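Local coordinates for protein thin, isoform D (Drosophila melanogaster, PDB 6XG7) that probably transfers ubiquitin to target proteins as a zinc-binding RING-type ligase, and folds here into its NHL-repeat beta-propeller, a protein-binding domain, at residues T197-I201 and I212-N216; L150-Y154 and V165-D169; P48-V53 and E284-M289. All blocks are in the same frame, centred on the assembly; numbering follows the deposited sequence.

Contact 1: T197-I201 and I212-N216; sequences TNRVI and IFDVN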
loop_
_atom_site.group_PDB
_atom_site.type_symbol
_atom_site.label_atom_id
_atom_site.label_comp_id
_atom_site.label_asym_id
_atom_site.label_seq_id
_atom_site.Cartn_x
_atom_site.Cartn_y
_atom_site.Cartn_z
ATOM N N THR A 197 -9.766 -13.145 -6.111
ATOM C CA THR A 197 -10.803 -13.900 -5.421
ATOM C C THR A 197 -11.664 -13.029 -4.509
ATOM O O THR A 197 -12.454 -13.577 -3.724
ATOM C CB THR A 197 -10.159 -15.035 -4.622
ATOM O OG1 THR A 197 -9.162 -14.493 -3.748
ATOM C CG2 THR A 197 -9.533 -16.061 -5.570
ATOM N N ASN A 198 -11.544 -11.703 -4.624
ATOM C CA ASN A 198 -12.360 -10.736 -3.878
ATOM C C ASN A 198 -12.204 -10.894 -2.374
ATOM O O ASN A 198 -13.166 -10.805 -1.602
ATOM C CB ASN A 198 -13.809 -10.742 -4.334
ATOM C CG ASN A 198 -13.953 -10.096 -5.684
ATOM O OD1 ASN A 198 -13.483 -8.969 -5.895
ATOM N ND2 ASN A 198 -14.531 -10.818 -6.625
ATOM N N ARG A 199 -10.969 -11.099 -1.957
ATOM C CA ARG A 199 -10.599 -11.056 -0.554
ATOM C C ARG A 199 -9.890 -9.736 -0.296
ATOM O O ARG A 199 -9.063 -9.301 -1.102
ATOM C CB ARG A 199 -9.689 -12.233 -0.208
ATOM C CG ARG A 199 -10.390 -13.558 -0.396
ATOM C CD ARG A 199 -9.459 -14.712 -0.204
ATOM N NE ARG A 199 -10.175 -15.966 -0.374
ATOM C CZ ARG A 199 -9.683 -17.150 -0.050
ATOM N NH1 ARG A 199 -8.466 -17.240 0.475
ATOM N NH2 ARG A 199 -10.412 -18.242 -0.245
ATOM N N VAL A 200 -10.231 -9.110 0.823
ATOM C CA VAL A 200 -9.671 -7.833 1.240
ATOM C C VAL A 200 -8.634 -8.127 2.316
ATOM O O VAL A 200 -8.957 -8.622 3.399
ATOM C CB VAL A 200 -10.762 -6.888 1.757
ATOM C CG1 VAL A 200 -10.147 -5.559 2.137
ATOM C CG2 VAL A 200 -11.841 -6.739 0.717
ATOM N N ILE A 201 -7.379 -7.839 1.999
ATOM C CA ILE A 201 -6.223 -8.197 2.812
ATOM C C ILE A 201 -5.743 -6.924 3.493
ATOM O O ILE A 201 -5.366 -5.966 2.818
ATOM C CB ILE A 201 -5.121 -8.799 1.927
ATOM C CG1 ILE A 201 -5.640 -10.036 1.181
ATOM C CG2 ILE A 201 -3.877 -9.092 2.755
ATOM C CD1 ILE A 201 -4.909 -10.266 -0.132
ATOM N N ILE A 212 -7.851 -11.039 6.742
ATOM C CA ILE A 212 -8.402 -11.234 5.409
ATOM C C ILE A 212 -9.910 -11.346 5.546
ATOM O O ILE A 212 -10.407 -12.179 6.313
ATOM C CB ILE A 212 -7.792 -12.465 4.728
ATOM C CG1 ILE A 212 -6.266 -12.312 4.694
ATOM C CG2 ILE A 212 -8.350 -12.640 3.324
ATOM C CD1 ILE A 212 -5.560 -13.425 3.969
ATOM N N PHE A 213 -10.626 -10.491 4.819
ATOM C CA PHE A 213 -12.070 -10.373 4.855
ATOM C C PHE A 213 -12.635 -10.677 3.472
ATOM O O PHE A 213 -11.958 -10.532 2.460
ATOM C CB PHE A 213 -12.487 -8.933 5.165
ATOM C CG PHE A 213 -12.015 -8.404 6.492
ATOM C CD1 PHE A 213 -10.756 -7.830 6.620
ATOM C CD2 PHE A 213 -12.857 -8.405 7.595
ATOM C CE1 PHE A 213 -10.343 -7.300 7.830
ATOM C CE2 PHE A 213 -12.442 -7.879 8.801
ATOM C CZ PHE A 213 -11.184 -7.332 8.914
ATOM N N ASP A 214 -13.902 -11.063 3.415
ATOM C CA ASP A 214 -14.557 -10.993 2.115
ATOM C C ASP A 214 -15.003 -9.552 1.849
ATOM O O ASP A 214 -14.930 -8.684 2.724
ATOM C CB ASP A 214 -15.681 -12.027 1.972
ATOM C CG ASP A 214 -16.744 -11.927 3.057
ATOM O OD1 ASP A 214 -17.163 -10.803 3.397
ATOM O OD2 ASP A 214 -17.196 -12.997 3.536
ATOM N N VAL A 215 -15.418 -9.281 0.604
ATOM C CA VAL A 215 -15.768 -7.914 0.232
ATOM C C VAL A 215 -17.002 -7.444 0.986
ATOM O O VAL A 215 -17.213 -6.233 1.131
ATOM C CB VAL A 215 -15.935 -7.743 -1.294
ATOM C CG1 VAL A 215 -14.579 -7.801 -1.997
ATOM C CG2 VAL A 215 -16.901 -8.789 -1.868
ATOM N N ASN A 216 -17.828 -8.377 1.467
ATOM C CA ASN A 216 -18.958 -8.036 2.317
ATOM C C ASN A 216 -18.543 -7.676 3.740
ATOM O O ASN A 216 -19.377 -7.170 4.495
ATOM C CB ASN A 216 -19.948 -9.206 2.352
#
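Asn198 meets Val215 at the open end of a beta hairpin. Its strands, 199-204 and 209-214, are the two middle strands of a four-stranded blade of the NHL beta-propeller. The carbonyl Asn198 O lies 3.3 Å from Val215 CG1. Val215 CG1 also approaches Asn198 CB, at 3.8 Å. Arg199 takes part through the root of its side chain. Arg199 CB rests 3.8 Å from Ile212 CG2, while the extended chain beyond carries the guanidinium away from the other strand. Val200 forms the antiparallel hydrogen-bonded pair with Phe213. Val200 N donates to Phe213 O at 2.8 Å and nearly straight (171°). Phe213 N returns a bond to Val200 O at 2.9 Å. Both side chains fall on one face of the sheet, where the ring edge of Phe213 comes near Val200 O. With CG1 of Val200 anti to the backbone N (chi1 -178°), the other methyl, Val200 CG2, reaches Val215 CG1 at 4.0 Å. These two valine side chains cross at about a right angle. Ile201 pairs with Ile212 on the other face, and their CG1 atoms are 4.2 Å apart. Asp214 OD1 accepts a hydrogen bond from Lys218 N, which ties it to the residues that follow. The pairing therefore rests on two backbone bonds flanked by branched apolar side chains.

Contact 2: L150-Y154 and V165-D169; sequences LGFIY and VFQSD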
loop_
_atom_site.group_PDB
_atom_site.type_symbol
_atom_site.label_atom_id
_atom_site.label_comp_id
_atom_site.label_asym_id
_atom_site.label_seq_id
_atom_site.Cartn_x
_atom_site.Cartn_y
_atom_site.Cartn_z
ATOM N N LEU A 150 -13.766 -4.124 -10.553
ATOM C CA LEU A 150 -14.913 -3.316 -10.943
ATOM C C LEU A 150 -14.707 -1.838 -10.662
ATOM O O LEU A 150 -15.570 -1.027 -11.008
ATOM C CB LEU A 150 -16.166 -3.827 -10.228
ATOM C CG LEU A 150 -16.519 -5.268 -10.604
ATOM C CD1 LEU A 150 -17.759 -5.728 -9.865
ATOM C CD2 LEU A 150 -16.705 -5.392 -12.105
ATOM N N GLY A 151 -13.593 -1.471 -10.045
ATOM C CA GLY A 151 -13.323 -0.084 -9.754
ATOM C C GLY A 151 -13.757 0.394 -8.385
ATOM O O GLY A 151 -13.606 1.584 -8.087
ATOM N N PHE A 152 -14.292 -0.472 -7.538
ATOM C CA PHE A 152 -14.555 -0.048 -6.172
ATOM C C PHE A 152 -13.244 0.323 -5.481
ATOM O O PHE A 152 -12.189 -0.286 -5.722
ATOM C CB PHE A 152 -15.270 -1.137 -5.384
ATOM C CG PHE A 152 -16.694 -1.383 -5.835
ATOM C CD1 PHE A 152 -17.752 -0.620 -5.354
ATOM C CD2 PHE A 152 -16.974 -2.398 -6.740
ATOM C CE1 PHE A 152 -19.066 -0.867 -5.779
ATOM C CE2 PHE A 152 -18.270 -2.644 -7.157
ATOM C CZ PHE A 152 -19.312 -1.876 -6.675
ATOM N N ILE A 153 -13.336 1.309 -4.593
ATOM C CA ILE A 153 -12.211 1.843 -3.833
ATOM C C ILE A 153 -12.325 1.380 -2.381
ATOM O O ILE A 153 -13.373 1.541 -1.744
ATOM C CB ILE A 153 -12.179 3.382 -3.919
ATOM C CG1 ILE A 153 -11.995 3.841 -5.357
ATOM C CG2 ILE A 153 -11.081 3.945 -3.038
ATOM C CD1 ILE A 153 -12.218 5.335 -5.555
ATOM N N TYR A 154 -11.241 0.827 -1.852
ATOM C CA TYR A 154 -11.182 0.325 -0.486
ATOM C C TYR A 154 -10.119 1.120 0.257
ATOM O O TYR A 154 -8.970 1.188 -0.198
ATOM C CB TYR A 154 -10.801 -1.165 -0.463
ATOM C CG TYR A 154 -11.742 -2.092 -1.207
ATOM C CD1 TYR A 154 -11.785 -2.104 -2.597
ATOM C CD2 TYR A 154 -12.591 -2.945 -0.522
ATOM C CE1 TYR A 154 -12.641 -2.927 -3.285
ATOM C CE2 TYR A 154 -13.466 -3.773 -1.204
ATOM C CZ TYR A 154 -13.476 -3.764 -2.584
ATOM O OH TYR A 154 -14.351 -4.605 -3.247
ATOM N N VAL A 165 -15.550 1.281 1.909
ATOM C CA VAL A 165 -15.660 0.878 0.514
ATOM C C VAL A 165 -16.543 1.885 -0.212
ATOM O O VAL A 165 -17.614 2.263 0.285
ATOM C CB VAL A 165 -16.233 -0.549 0.365
ATOM C CG1 VAL A 165 -16.182 -0.989 -1.087
ATOM C CG2 VAL A 165 -15.474 -1.527 1.266
ATOM N N PHE A 166 -16.102 2.291 -1.405
ATOM C CA PHE A 166 -16.740 3.327 -2.199
ATOM C C PHE A 166 -16.836 2.877 -3.647
ATOM O O PHE A 166 -16.008 2.101 -4.133
ATOM C CB PHE A 166 -15.919 4.636 -2.168
ATOM C CG PHE A 166 -15.686 5.147 -0.795
ATOM C CD1 PHE A 166 -14.621 4.688 -0.036
ATOM C CD2 PHE A 166 -16.568 6.050 -0.215
ATOM C CE1 PHE A 166 -14.439 5.138 1.258
ATOM C CE2 PHE A 166 -16.367 6.488 1.068
ATOM C CZ PHE A 166 -15.312 6.026 1.800
ATOM N N GLN A 167 -17.831 3.405 -4.348
ATOM C CA GLN A 167 -17.796 3.351 -5.798
ATOM C C GLN A 167 -16.654 4.225 -6.313
ATOM O O GLN A 167 -16.073 5.038 -5.583
ATOM C CB GLN A 167 -19.112 3.865 -6.385
ATOM C CG GLN A 167 -20.313 3.033 -6.015
ATOM C CD GLN A 167 -21.567 3.533 -6.679
ATOM O OE1 GLN A 167 -21.557 3.863 -7.860
ATOM N NE2 GLN A 167 -22.659 3.599 -5.928
ATOM N N SER A 168 -16.341 4.077 -7.597
ATOM C CA SER A 168 -15.219 4.822 -8.152
ATOM C C SER A 168 -15.452 6.333 -8.125
ATOM O O SER A 168 -14.480 7.085 -8.224
ATOM C CB SER A 168 -14.907 4.345 -9.569
ATOM O OG SER A 168 -15.953 4.705 -10.452
ATOM N N ASP A 169 -16.704 6.786 -7.989
ATOM C CA ASP A 169 -17.036 8.209 -7.882
ATOM C C ASP A 169 -17.091 8.707 -6.445
ATOM O O ASP A 169 -17.426 9.874 -6.216
ATOM C CB ASP A 169 -18.361 8.547 -8.609
ATOM C CG ASP A 169 -19.616 8.104 -7.862
ATOM O OD1 ASP A 169 -19.529 7.286 -6.925
ATOM O OD2 ASP A 169 -20.715 8.580 -8.253
#
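Ile153 and Phe166 face each other as an antiparallel hydrogen-bonded pair in a beta hairpin, the two middle strands of one blade of the NHL propeller. Ile153 N donates to Phe166 O at 2.8 Å, tilted 21° from the carbonyl plane. In return Phe166 N reaches Ile153 O at 2.9 Å. This second bond is more bent, but its donor lies in the carbonyl plane. The two side chains stand on the same face, and the ring edge of Phe166 comes near Ile153 O. Ile153 CD1 reaches beyond the paired residues, to 3.9 Å from Gln167 O, and Ile153 also backs onto Val145 and Phe129.

Val165 works on the opposite face. A chi1 of -174° turns Val165 CG1 opposite its own N and over one face of the Tyr154 ring, offset toward the rim. This is a CH-pi contact, with Val165 CG1 4.1 Å from the Tyr154 ring centroid. Val165 CG2 flanks the ring at 3.7 Å from Tyr154 CD2. The hydroxyl at the far end of Tyr154 is bonded to Asp148 OD2, which helps fix the ring's position. With an alanine here instead of Tyr154, both Val165 methyls would probably lose their aromatic partner and Asp148 OD2 this hydroxyl. Further out, Phe152 and Gln167 run side by side in the same direction, with Phe152 CE1 4.1 Å from Gln167 CG. Where the segments diverge, Gly151 O lies 3.4 Å from Ser168 CB.

Contact 3: P48-V53 and E284-M289; sequences PRGLAV and EGVAIM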
loop_
_atom_site.group_PDB
_atom_site.type_symbol
_atom_site.label_atom_id
_atom_site.label_comp_id
_atom_site.label_asym_id
_atom_site.label_seq_id
_atom_site.Cartn_x
_atom_site.Cartn_y
_atom_site.Cartn_z
ATOM N N PRO A 48 9.002 8.644 1.517
ATOM C CA PRO A 48 7.959 8.017 0.696
ATOM C C PRO A 48 7.200 6.953 1.474
ATOM O O PRO A 48 7.733 6.314 2.385
ATOM C CB PRO A 48 8.763 7.385 -0.446
ATOM C CG PRO A 48 10.091 7.069 0.168
ATOM C CD PRO A 48 10.351 8.154 1.179
ATOM N N ARG A 49 5.939 6.757 1.089
ATOM C CA ARG A 49 5.060 5.847 1.814
ATOM C C ARG A 49 4.434 4.829 0.876
ATOM O O ARG A 49 5.012 3.756 0.656
ATOM C CB ARG A 49 4.050 6.636 2.652
ATOM C CG ARG A 49 4.748 7.442 3.748
ATOM C CD ARG A 49 3.798 7.883 4.825
ATOM N NE ARG A 49 4.388 8.870 5.731
ATOM C CZ ARG A 49 4.863 8.617 6.952
ATOM N NH1 ARG A 49 4.850 7.383 7.461
ATOM N NH2 ARG A 49 5.364 9.618 7.671
ATOM N N GLY A 50 3.265 5.141 0.322
ATOM C CA GLY A 50 2.599 4.207 -0.555
ATOM C C GLY A 50 3.324 4.012 -1.872
ATOM O O GLY A 50 4.050 4.873 -2.362
ATOM N N LEU A 51 3.100 2.842 -2.448
ATOM C CA LEU A 51 3.662 2.448 -3.725
ATOM C C LEU A 51 2.600 1.700 -4.514
ATOM O O LEU A 51 1.802 0.957 -3.949
ATOM C CB LEU A 51 4.815 1.483 -3.414
ATOM C CG LEU A 51 5.858 1.076 -4.414
ATOM C CD1 LEU A 51 6.470 2.299 -5.059
ATOM C CD2 LEU A 51 6.900 0.252 -3.663
ATOM N N ALA A 52 2.621 1.858 -5.830
ATOM C CA ALA A 52 1.701 1.119 -6.670
ATOM C C ALA A 52 2.375 0.825 -7.992
ATOM O O ALA A 52 3.325 1.501 -8.373
ATOM C CB ALA A 52 0.418 1.913 -6.922
ATOM N N VAL A 53 1.847 -0.165 -8.711
ATOM C CA VAL A 53 2.241 -0.423 -10.091
ATOM C C VAL A 53 1.116 0.043 -11.008
ATOM O O VAL A 53 -0.059 -0.269 -10.775
ATOM C CB VAL A 53 2.613 -1.898 -10.324
ATOM C CG1 VAL A 53 2.872 -2.174 -11.800
ATOM C CG2 VAL A 53 3.861 -2.217 -9.544
ATOM N N GLU A 284 7.418 0.856 4.208
ATOM C CA GLU A 284 6.059 1.352 4.043
ATOM C C GLU A 284 5.356 0.504 2.988
ATOM O O GLU A 284 5.099 -0.677 3.223
ATOM C CB GLU A 284 6.101 2.843 3.711
ATOM C CG GLU A 284 6.507 3.714 4.888
ATOM C CD GLU A 284 5.377 3.951 5.883
ATOM O OE1 GLU A 284 4.251 3.440 5.702
ATOM O OE2 GLU A 284 5.617 4.678 6.871
ATOM N N GLY A 285 5.052 1.078 1.828
ATOM C CA GLY A 285 4.302 0.361 0.819
ATOM C C GLY A 285 5.097 -0.737 0.129
ATOM O O GLY A 285 6.335 -0.753 0.100
ATOM N N VAL A 286 4.352 -1.667 -0.475
ATOM C CA VAL A 286 4.912 -2.745 -1.279
ATOM C C VAL A 286 3.982 -2.930 -2.468
ATOM O O VAL A 286 2.782 -2.653 -2.385
ATOM C CB VAL A 286 5.091 -4.045 -0.453
ATOM C CG1 VAL A 286 3.772 -4.596 -0.028
ATOM C CG2 VAL A 286 5.910 -5.096 -1.199
ATOM N N ALA A 287 4.545 -3.361 -3.594
ATOM C CA ALA A 287 3.759 -3.622 -4.793
ATOM C C ALA A 287 4.466 -4.689 -5.623
ATOM O O ALA A 287 5.632 -5.007 -5.387
ATOM C CB ALA A 287 3.535 -2.329 -5.606
ATOM N N ILE A 288 3.747 -5.245 -6.597
ATOM C CA ILE A 288 4.235 -6.365 -7.403
ATOM C C ILE A 288 3.973 -6.077 -8.882
ATOM O O ILE A 288 2.841 -5.772 -9.271
ATOM C CB ILE A 288 3.615 -7.702 -6.923
ATOM C CG1 ILE A 288 4.143 -8.913 -7.686
ATOM C CG2 ILE A 288 2.106 -7.687 -6.966
ATOM C CD1 ILE A 288 5.561 -9.236 -7.392
ATOM N N MET A 289 5.030 -6.129 -9.696
ATOM C CA MET A 289 4.894 -5.964 -11.139
ATOM C C MET A 289 4.385 -7.255 -11.767
ATOM O O MET A 289 4.429 -8.330 -11.170
ATOM C CB MET A 289 6.242 -5.651 -11.794
ATOM C CG MET A 289 6.811 -4.255 -11.552
ATOM S SD MET A 289 8.381 -4.002 -12.413
ATOM C CE MET A 289 8.815 -2.353 -11.914
HETATM O O HOH W 1 1.647 0.275 -1.192
HETATM O O HOH W 2 0.440 -1.956 -3.888
#
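Glu284 OE2 lies at the edge of the Arg49 guanidinium, near the guanidinium plane, and the carboxylate plane is turned 79° from it. Arg49 NH1 lies 2.9 Å from Glu284 OE2 in a salt bridge whose hydrogen bond is weak and bent (118°). The side chains run alongside. Glu284 OE2 also forms salt bridges with Arg299 NH1 and Arg237 NH1, and OE1 is bonded to Tyr191 OH. So much positive charge would probably keep this buried carboxylate ionised.

The backbones touch at Gly285 N, which donates to Arg49 O at 2.9 Å from above the carbonyl plane. A CB on Gly285 would collide with Arg49 O and Leu51 N. The nearly parallel strands then separate. Water 1 accepts from Leu51 N at 3.2 Å and has a weak bond to Val286 O. Water 2 lies 2.9 Å from Val286 O and also bonds Leu51 O. Ala287 CB packs against Val53 CG2 at 4.0 Å, and Met289 CG reaches the same methyl.

Strands 51-54 and 279-288 are the innermost strands of two adjacent propeller blades, near the central axis. Leu51 packs on Leu295 of the neighbouring blade and on Ile59 and Val61 of its own.

In the fold
Contacts 1 and 2 are the same hairpin pairing in two successive blades. Each joins the second and third strands of its blade. Each is partly buried, with its exposed residues at the open end of the hairpin, away from the connecting turn. They touch across the blade boundary, where Tyr154 packs against Val200 and Val215. Contact 3 is largely buried, with none of its touching residues fully exposed. Its centre lies about 5 Å from the centre of the chain, against about 16 Å for the centres of the other two. It brings the first repeat against the last. Its chemistry differs accordingly: paired backbone bonds and apolar faces in contacts 1 and 2, but a charged cluster and bridging waters in contact 3.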